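Local coordinates for ABC-type branched-chain amino acid transport systems periplasmic component-like protein (Thermomonospora curvata, PDB 4N03) that probably captures fatty acids such as palmitic acid outside the membrane and hands them to an ABC transporter, as a leucine-binding-family substrate-binding protein, at residues G281-A286 and Y371-D376; D305-G310 and K378-A383. All blocks are in the same frame, centred on the assembly; numbering follows the deposited sequence.

Contact 1 of 2, residues G281-A286 and Y371-D376; sequences GAPMSA and YIIKPD. With PLM (palmitic acid), chain B.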
ATOM      1  N   GLY A 281      -6.094   4.837   0.645  1.00  9.71           N
ATOM      2  CA  GLY A 281      -5.344   5.941   1.228  1.00 10.47           C
ATOM      3  C   GLY A 281      -5.721   7.298   0.671  1.00 12.14           C
ATOM      4  O   GLY A 281      -5.924   7.459  -0.519  1.00 12.44           O
ATOM      5  N   ALA A 282      -5.802   8.270   1.567  1.00 12.64           N
ATOM      6  CA  ALA A 282      -6.067   9.624   1.143  1.00 13.69           C
ATOM      7  C   ALA A 282      -4.798  10.222   0.497  1.00 12.82           C
ATOM      8  O   ALA A 282      -3.682   9.919   0.939  1.00 14.24           O
ATOM      9  CB  ALA A 282      -6.447  10.470   2.326  1.00 14.07           C
ATOM     10  N   PRO A 283      -4.984  11.031  -0.542  1.00 11.85           N
ATOM     11  CA  PRO A 283      -3.849  11.732  -1.090  1.00 12.01           C
ATOM     12  C   PRO A 283      -3.462  12.957  -0.206  1.00 11.73           C
ATOM     13  O   PRO A 283      -4.215  13.367   0.672  1.00 12.87           O
ATOM     14  CB  PRO A 283      -4.359  12.157  -2.453  1.00 12.95           C
ATOM     15  CG  PRO A 283      -5.803  12.418  -2.232  1.00 14.13           C
ATOM     16  CD  PRO A 283      -6.217  11.395  -1.208  1.00 12.79           C
HETATM   17  N   MSE A 284      -2.309  13.564  -0.495  1.00 12.15           N
HETATM   18  CA  MSE A 284      -1.761  14.711   0.288  0.60 12.30           C
HETATM   19  C   MSE A 284      -2.569  15.972   0.138  1.00 12.64           C
HETATM   20  O   MSE A 284      -2.310  16.938   0.842  1.00 14.54           O
HETATM   21  CB  MSE A 284      -0.293  14.869  -0.057  0.60 13.27           C
HETATM   22  CG  MSE A 284       0.484  13.622   0.347  0.60 17.67           C
HETATM   23 SE   MSE A 284       1.773  13.912   1.757  0.39 17.15          SE
HETATM   24  CE  MSE A 284       0.599  14.703   3.087  0.60 16.08           C
ATOM     25  N   SER A 285      -3.498  16.019  -0.792  1.00 12.21           N
ATOM     26  CA  SER A 285      -4.405  17.133  -1.007  1.00 12.73           C
ATOM     27  C   SER A 285      -5.686  17.057  -0.213  1.00 13.69           C
ATOM     28  O   SER A 285      -6.490  17.971  -0.237  1.00 15.54           O
ATOM     29  CB  SER A 285      -4.722  17.228  -2.479  1.00 12.32           C
ATOM     30  OG  SER A 285      -5.371  16.035  -2.878  1.00 12.53           O
ATOM     31  N   ALA A 286      -5.915  15.950   0.498  1.00 15.01           N
ATOM     32  CA  ALA A 286      -7.155  15.833   1.256  1.00 14.62           C
ATOM     33  C   ALA A 286      -7.250  16.909   2.345  1.00 15.69           C
ATOM     34  O   ALA A 286      -6.264  17.224   3.001  1.00 16.84           O
ATOM     35  CB  ALA A 286      -7.247  14.471   1.893  1.00 16.44           C
ATOM     36  N   TYR A 371     -11.229   5.093  -1.826  1.00  9.09           N
ATOM     37  CA  TYR A 371     -11.296   6.361  -2.568  1.00  9.51           C
ATOM     38  C   TYR A 371     -11.075   6.137  -4.018  1.00  9.31           C
ATOM     39  O   TYR A 371     -10.378   5.169  -4.403  1.00  9.36           O
ATOM     40  CB  TYR A 371     -10.159   7.313  -2.144  1.00  9.73           C
ATOM     41  CG  TYR A 371     -10.151   7.802  -0.729  1.00  9.91           C
ATOM     42  CD1 TYR A 371      -9.499   7.102   0.266  1.00 10.09           C
ATOM     43  CD2 TYR A 371     -10.728   9.034  -0.377  1.00  9.69           C
ATOM     44  CE1 TYR A 371      -9.445   7.555   1.568  1.00 11.18           C
ATOM     45  CE2 TYR A 371     -10.674   9.493   0.926  1.00 11.21           C
ATOM     46  CZ  TYR A 371     -10.013   8.784   1.876  1.00 11.52           C
ATOM     47  OH  TYR A 371      -9.985   9.283   3.161  1.00 13.38           O
ATOM     48  N   ILE A 372     -11.634   6.992  -4.865  1.00  9.05           N
ATOM     49  CA  ILE A 372     -11.163   7.087  -6.253  1.00  9.12           C
ATOM     50  C   ILE A 372     -10.396   8.429  -6.321  1.00  9.39           C
ATOM     51  O   ILE A 372     -10.973   9.471  -5.972  1.00  9.99           O
ATOM     52  CB  ILE A 372     -12.283   7.077  -7.285  1.00  9.48           C
ATOM     53  CG1 ILE A 372     -13.174   5.866  -7.122  1.00  9.92           C
ATOM     54  CG2 ILE A 372     -11.673   7.192  -8.691  1.00 10.86           C
ATOM     55  CD1 ILE A 372     -12.501   4.532  -7.329  1.00 12.13           C
ATOM     56  N   ILE A 373      -9.164   8.401  -6.771  1.00  8.83           N
ATOM     57  CA  ILE A 373      -8.338   9.579  -6.926  0.70  9.13           C
ATOM     58  C   ILE A 373      -7.931   9.705  -8.380  1.00  9.78           C
ATOM     59  O   ILE A 373      -8.017   8.757  -9.160  1.00 10.40           O
ATOM     60  CB  ILE A 373      -7.133   9.605  -5.939  0.70 11.65           C
ATOM     61  CG1 ILE A 373      -6.058   8.646  -6.328  0.70 12.49           C
ATOM     62  CG2 ILE A 373      -7.611   9.412  -4.509  0.70 12.55           C
ATOM     63  CD1 ILE A 373      -4.841   8.741  -5.471  0.70 13.18           C
ATOM     64  N   LYS A 374      -7.427  10.875  -8.761  1.00  9.95           N
ATOM     65  CA  LYS A 374      -6.814  11.035 -10.077  1.00  9.95           C
ATOM     66  C   LYS A 374      -5.538  11.862  -9.931  1.00  9.60           C
ATOM     67  O   LYS A 374      -5.432  12.769  -9.054  1.00 10.58           O
ATOM     68  CB  LYS A 374      -7.733  11.692 -11.078  1.00 10.62           C
ATOM     69  CG  LYS A 374      -8.085  13.128 -10.701  1.00 11.38           C
ATOM     70  CD  LYS A 374      -9.007  13.803 -11.690  1.00 12.54           C
ATOM     71  CE  LYS A 374      -8.368  14.098 -13.043  1.00 13.63           C
ATOM     72  NZ  LYS A 374      -7.225  15.075 -12.977  1.00 13.98           N
ATOM     73  N   PRO A 375      -4.579  11.632 -10.816  1.00 10.05           N
ATOM     74  CA  PRO A 375      -3.437  12.531 -10.942  1.00 10.64           C
ATOM     75  C   PRO A 375      -3.853  13.971 -11.221  1.00 10.68           C
ATOM     76  O   PRO A 375      -4.797  14.208 -11.970  1.00 11.25           O
ATOM     77  CB  PRO A 375      -2.668  11.954 -12.103  1.00 10.28           C
ATOM     78  CG  PRO A 375      -3.030  10.525 -12.121  1.00 10.39           C
ATOM     79  CD  PRO A 375      -4.484  10.504 -11.759  1.00 11.44           C
ATOM     80  N   ASP A 376      -3.125  14.929 -10.626  1.00 10.63           N
ATOM     81  CA  ASP A 376      -3.369  16.382 -10.801  0.70 12.48           C
ATOM     82  C   ASP A 376      -2.113  17.114 -10.475  1.00 13.40           C
ATOM     83  O   ASP A 376      -1.640  17.009  -9.373  1.00 15.01           O
ATOM     84  CB  ASP A 376      -4.483  16.801  -9.868  0.70 13.07           C
ATOM     85  CG  ASP A 376      -5.010  18.211 -10.134  0.70 14.57           C
ATOM     86  OD1 ASP A 376      -4.336  19.028 -10.819  0.70 18.13           O
ATOM     87  OD2 ASP A 376      -6.113  18.496  -9.639  0.70 15.43           O
TER
HETATM   88  C1  PLM B 601       2.515  -5.066  -4.408  1.00 10.49           C
HETATM   89  O1  PLM B 601       1.559  -5.296  -3.622  1.00 10.86           O
HETATM   90  O2  PLM B 601       3.440  -5.869  -4.657  1.00 11.00           O
HETATM   91  C2  PLM B 601       2.659  -3.667  -4.963  1.00 12.83           C
HETATM   92  C3  PLM B 601       3.365  -2.785  -3.843  1.00 15.04           C
HETATM   93  C4  PLM B 601       3.377  -1.309  -4.171  1.00 15.32           C
HETATM   94  C5  PLM B 601       4.096  -0.497  -3.149  1.00 17.12           C
HETATM   95  C6  PLM B 601       4.100   1.039  -3.301  1.00 17.77           C
HETATM   96  C7  PLM B 601       2.932   1.650  -2.538  1.00 19.80           C
HETATM   97  C8  PLM B 601       2.704   3.121  -2.755  1.00 22.46           C
HETATM   98  C9  PLM B 601       1.756   3.785  -1.775  1.00 24.37           C
HETATM   99  CA  PLM B 601       0.268   3.789  -2.199  1.00 23.22           C
HETATM  100  CB  PLM B 601      -0.593   4.227  -0.948  1.00 24.01           C
HETATM  101  CC  PLM B 601      -1.730   3.204  -0.657  1.00 19.31           C
HETATM  102  CD  PLM B 601      -2.249   3.232   0.766  1.00 17.40           C
HETATM  103  CE  PLM B 601      -3.338   2.229   1.123  0.50 18.73           C
HETATM  104  CF  PLM B 601      -3.318   1.919   2.627  0.50 20.51           C
HETATM  105  CG  PLM B 601      -4.098   2.896   3.488  0.50 21.00           C
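Tyr371 turns one face of its ring to the loop 281-286, and Ala282 lies over that face. Ala282 CA stands 4.3 Å from the ring centroid, displaced toward the rim and 23° off the ring normal, which makes a CH-pi contact. The methyl CB of Ala282 sits beyond it, near the phenol end, 4.0 Å from Tyr371 CZ. Gly281 O comes obliquely to Tyr371 CD1, 3.7 Å away. The ring reaches the loop because CG is anti to the carbonyl carbon (chi1 -64°). Its hydroxyl is hydrogen-bonded to Gly354 O, which helps to fix the ring from outside the contact.

Further along, Pro283 and Ile373 run alongside each other in opposing senses. The proline CD and CG meet the CG2 branch of the isoleucine in one of its two conformers, with Pro283 CD 4.1 Å from Ile373 CG2. Ile385 also touches Pro283.

The loop leaves strand 275-279 and folds over its antiparallel neighbour 370-375 in the mixed sheet of a periplasmic binding protein of the leucine-binding family. Gly281 also borders the ligand: its N is 3.8 Å from PLM CE, a carbon of the palmitate tail. All the touching residues are buried; ring and aliphatic groups pack on each other and on the loop backbone. The loop beside the lipid tail is therefore backed by an apolar surface, without a polar bond between the segments.

Contact 2 of 2, residues D305-G310 and K378-A383; sequences DPLDSG and KATGGA
Leu307 and Thr380 run alongside each other with their ends turned the same way. Their methyl ends meet, with Leu307 CD1 3.7 Å from Thr380 CG2. The threonine methyl is anti to the backbone N (chi1 -56° for OG1), and this places CG2 rather than OG1 against the leucine. Behind the methyls, Leu307 CB rests on Gly381 CA at 4.0 Å. The same glycine carbon faces the Leu307 carbonyl in a CA-H...O contact, 3.5 Å from CA to O and 158° at the hydrogen.

The polar link is made by water. Gly381 O accepts from two waters. One accepts a hydrogen bond from Ser309 N at 3.0 Å. The other is hydrogen-bonded to Ser309 OG in one of two conformers, so this bridge is less certain. Asp308 CB points away from the loop. Its OD1 accepts a weak hydrogen bond from Gly310 N and another from Val311 N, while OD2 is hydrogen-bonded to Ser52 OG.

Gly382 N donates to Ala379 O, closing a type II beta turn over 379-382. Gly381 holds its third position, where positive phi suits glycine. The turn belongs to the loop of a beta hairpin, strands 370-375 and 383-390, packed against the N-terminus of helix 309-330, where Asp308 is the N-cap close to the palmitate site.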
ATOM      1  N   ASP A 305      12.209  16.187  -2.407  1.00 23.18           N
ATOM      2  CA  ASP A 305      11.535  14.907  -2.697  1.00 20.79           C
ATOM      3  C   ASP A 305      10.048  15.164  -2.760  1.00 19.20           C
ATOM      4  O   ASP A 305       9.422  15.439  -1.761  1.00 21.14           O
ATOM      5  CB  ASP A 305      11.830  13.859  -1.630  1.00 21.74           C
ATOM      6  CG  ASP A 305      13.259  13.411  -1.629  1.00 22.51           C
ATOM      7  OD1 ASP A 305      13.777  13.018  -2.723  1.00 30.06           O
ATOM      8  OD2 ASP A 305      13.853  13.425  -0.538  1.00 23.33           O
ATOM      9  N   PRO A 306       9.460  15.011  -3.921  1.00 21.01           N
ATOM     10  CA  PRO A 306       8.068  15.389  -4.036  1.00 18.61           C
ATOM     11  C   PRO A 306       7.153  14.657  -3.050  1.00 15.12           C
ATOM     12  O   PRO A 306       7.361  13.508  -2.754  1.00 18.26           O
ATOM     13  CB  PRO A 306       7.733  14.991  -5.483  1.00 21.54           C
ATOM     14  CG  PRO A 306       9.030  15.112  -6.205  1.00 22.94           C
ATOM     15  CD  PRO A 306      10.040  14.613  -5.222  1.00 22.28           C
ATOM     16  N   LEU A 307       6.173  15.360  -2.535  1.00 15.01           N
ATOM     17  CA  LEU A 307       5.124  14.739  -1.760  1.00 13.92           C
ATOM     18  C   LEU A 307       4.365  13.746  -2.634  1.00 13.44           C
ATOM     19  O   LEU A 307       4.196  13.976  -3.823  1.00 14.30           O
ATOM     20  CB  LEU A 307       4.160  15.770  -1.200  1.00 14.10           C
ATOM     21  CG  LEU A 307       4.745  16.716  -0.158  1.00 14.70           C
ATOM     22  CD1 LEU A 307       3.761  17.820   0.084  1.00 17.42           C
ATOM     23  CD2 LEU A 307       5.044  16.001   1.143  1.00 17.55           C
ATOM     24  N   ASP A 308       3.886  12.624  -2.064  1.00 12.46           N
ATOM     25  CA  ASP A 308       3.129  11.625  -2.780  1.00 12.18           C
ATOM     26  C   ASP A 308       2.360  10.805  -1.777  1.00 12.48           C
ATOM     27  O   ASP A 308       2.474  11.004  -0.566  1.00 12.97           O
ATOM     28  CB  ASP A 308       4.031  10.797  -3.698  1.00 12.14           C
ATOM     29  CG  ASP A 308       5.038   9.941  -2.985  1.00 12.36           C
ATOM     30  OD1 ASP A 308       4.753   9.461  -1.866  1.00 13.26           O
ATOM     31  OD2 ASP A 308       6.119   9.696  -3.578  1.00 13.95           O
ATOM     32  N   SER A 309       1.575   9.857  -2.273  1.00 13.46           N
ATOM     33  CA  SER A 309       0.686   9.106  -1.401  0.70 14.30           C
ATOM     34  C   SER A 309       1.488   8.085  -0.572  1.00 12.69           C
ATOM     35  O   SER A 309       1.025   7.632   0.467  1.00 13.25           O
ATOM     36  CB  SER A 309      -0.422   8.493  -2.220  0.70 15.00           C
ATOM     37  OG  SER A 309      -1.265   9.509  -2.740  0.70 12.87           O
ATOM     38  N   GLY A 310       2.719   7.757  -0.984  1.00 12.40           N
ATOM     39  CA  GLY A 310       3.596   6.957  -0.179  1.00 11.11           C
ATOM     40  C   GLY A 310       4.025   7.639   1.111  1.00 10.59           C
ATOM     41  O   GLY A 310       4.267   6.992   2.136  1.00 11.54           O
ATOM     42  N   LYS A 378      -1.703  20.201 -10.170  0.60 16.58           N
ATOM     43  CA  LYS A 378      -2.042  21.369  -9.360  0.60 18.62           C
ATOM     44  C   LYS A 378      -2.217  21.052  -7.876  0.60 22.08           C
ATOM     45  O   LYS A 378      -2.354  21.947  -7.056  0.60 23.58           O
ATOM     46  CB  LYS A 378      -3.353  22.003  -9.876  0.60 23.83           C
ATOM     47  CG  LYS A 378      -3.317  22.316 -11.364  0.60 26.95           C
ATOM     48  CD  LYS A 378      -4.537  23.076 -11.850  0.60 32.29           C
ATOM     49  CE  LYS A 378      -4.231  23.694 -13.204  0.60 35.22           C
ATOM     50  NZ  LYS A 378      -4.821  25.045 -13.312  0.60 34.45           N
ATOM     51  N   ALA A 379      -2.227  19.787  -7.517  1.00 16.62           N
ATOM     52  CA  ALA A 379      -2.583  19.387  -6.181  1.00 15.92           C
ATOM     53  C   ALA A 379      -1.392  18.965  -5.383  1.00 14.27           C
ATOM     54  O   ALA A 379      -0.462  18.371  -5.917  1.00 14.83           O
ATOM     55  CB  ALA A 379      -3.566  18.210  -6.299  1.00 16.50           C
ATOM     56  N   THR A 380      -1.460  19.200  -4.081  1.00 14.64           N
ATOM     57  CA  THR A 380      -0.454  18.709  -3.158  1.00 14.68           C
ATOM     58  C   THR A 380      -0.418  17.175  -3.243  1.00 13.90           C
ATOM     59  O   THR A 380      -1.446  16.511  -3.158  1.00 15.61           O
ATOM     60  CB  THR A 380      -0.785  19.179  -1.743  1.00 16.03           C
ATOM     61  OG1 THR A 380      -0.883  20.606  -1.750  1.00 19.69           O
ATOM     62  CG2 THR A 380       0.302  18.794  -0.740  1.00 15.78           C
ATOM     63  N   GLY A 381       0.783  16.640  -3.424  1.00 12.85           N
ATOM     64  CA  GLY A 381       0.956  15.215  -3.575  1.00 14.46           C
ATOM     65  C   GLY A 381       0.600  14.676  -4.934  1.00 12.74           C
ATOM     66  O   GLY A 381       0.565  13.438  -5.117  1.00 14.00           O
ATOM     67  N   GLY A 382       0.277  15.533  -5.889  1.00 12.33           N
ATOM     68  CA  GLY A 382       0.109  15.099  -7.277  1.00 12.46           C
ATOM     69  C   GLY A 382      -1.179  14.350  -7.564  1.00 11.72           C
ATOM     70  O   GLY A 382      -1.284  13.720  -8.609  1.00 11.32           O
ATOM     71  N   ALA A 383      -2.172  14.460  -6.689  1.00 10.62           N
ATOM     72  CA  ALA A 383      -3.418  13.712  -6.865  1.00 11.29           C
ATOM     73  C   ALA A 383      -4.514  14.404  -6.088  1.00 11.45           C
ATOM     74  O   ALA A 383      -4.263  15.023  -5.059  1.00 12.31           O
ATOM     75  CB  ALA A 383      -3.287  12.258  -6.426  1.00 13.22           C
TER
HETATM   76  O   HOH W   1      -0.825  12.281  -2.695  1.00 14.45           O
HETATM   77  O   HOH W   2       0.923  10.446  -5.122  1.00 17.29           O

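In the fold
Contacts 1 and 2 lie side by side, with centres about 9 Å apart. Contact 1 is wholly buried, while contact 2 is partly buried and includes the exposed Thr380. Strand 370-375 supplies one side of contact 1, and the loop after it supplies one side of contact 2. Probable hydrogen bonds join them, from Ser285 OG to Ala383 O and from Asp376 N to Gly382 O. Contact 1 relies on apolar packing beside the sheet; contact 2 adds water bridges and a CA-H...O contact to its methyl contact, next to a capped helix start. Gly281 borders the fatty acid in contact 1; segment 305-310 borders it through Gly310, which does not touch the loop 378-383.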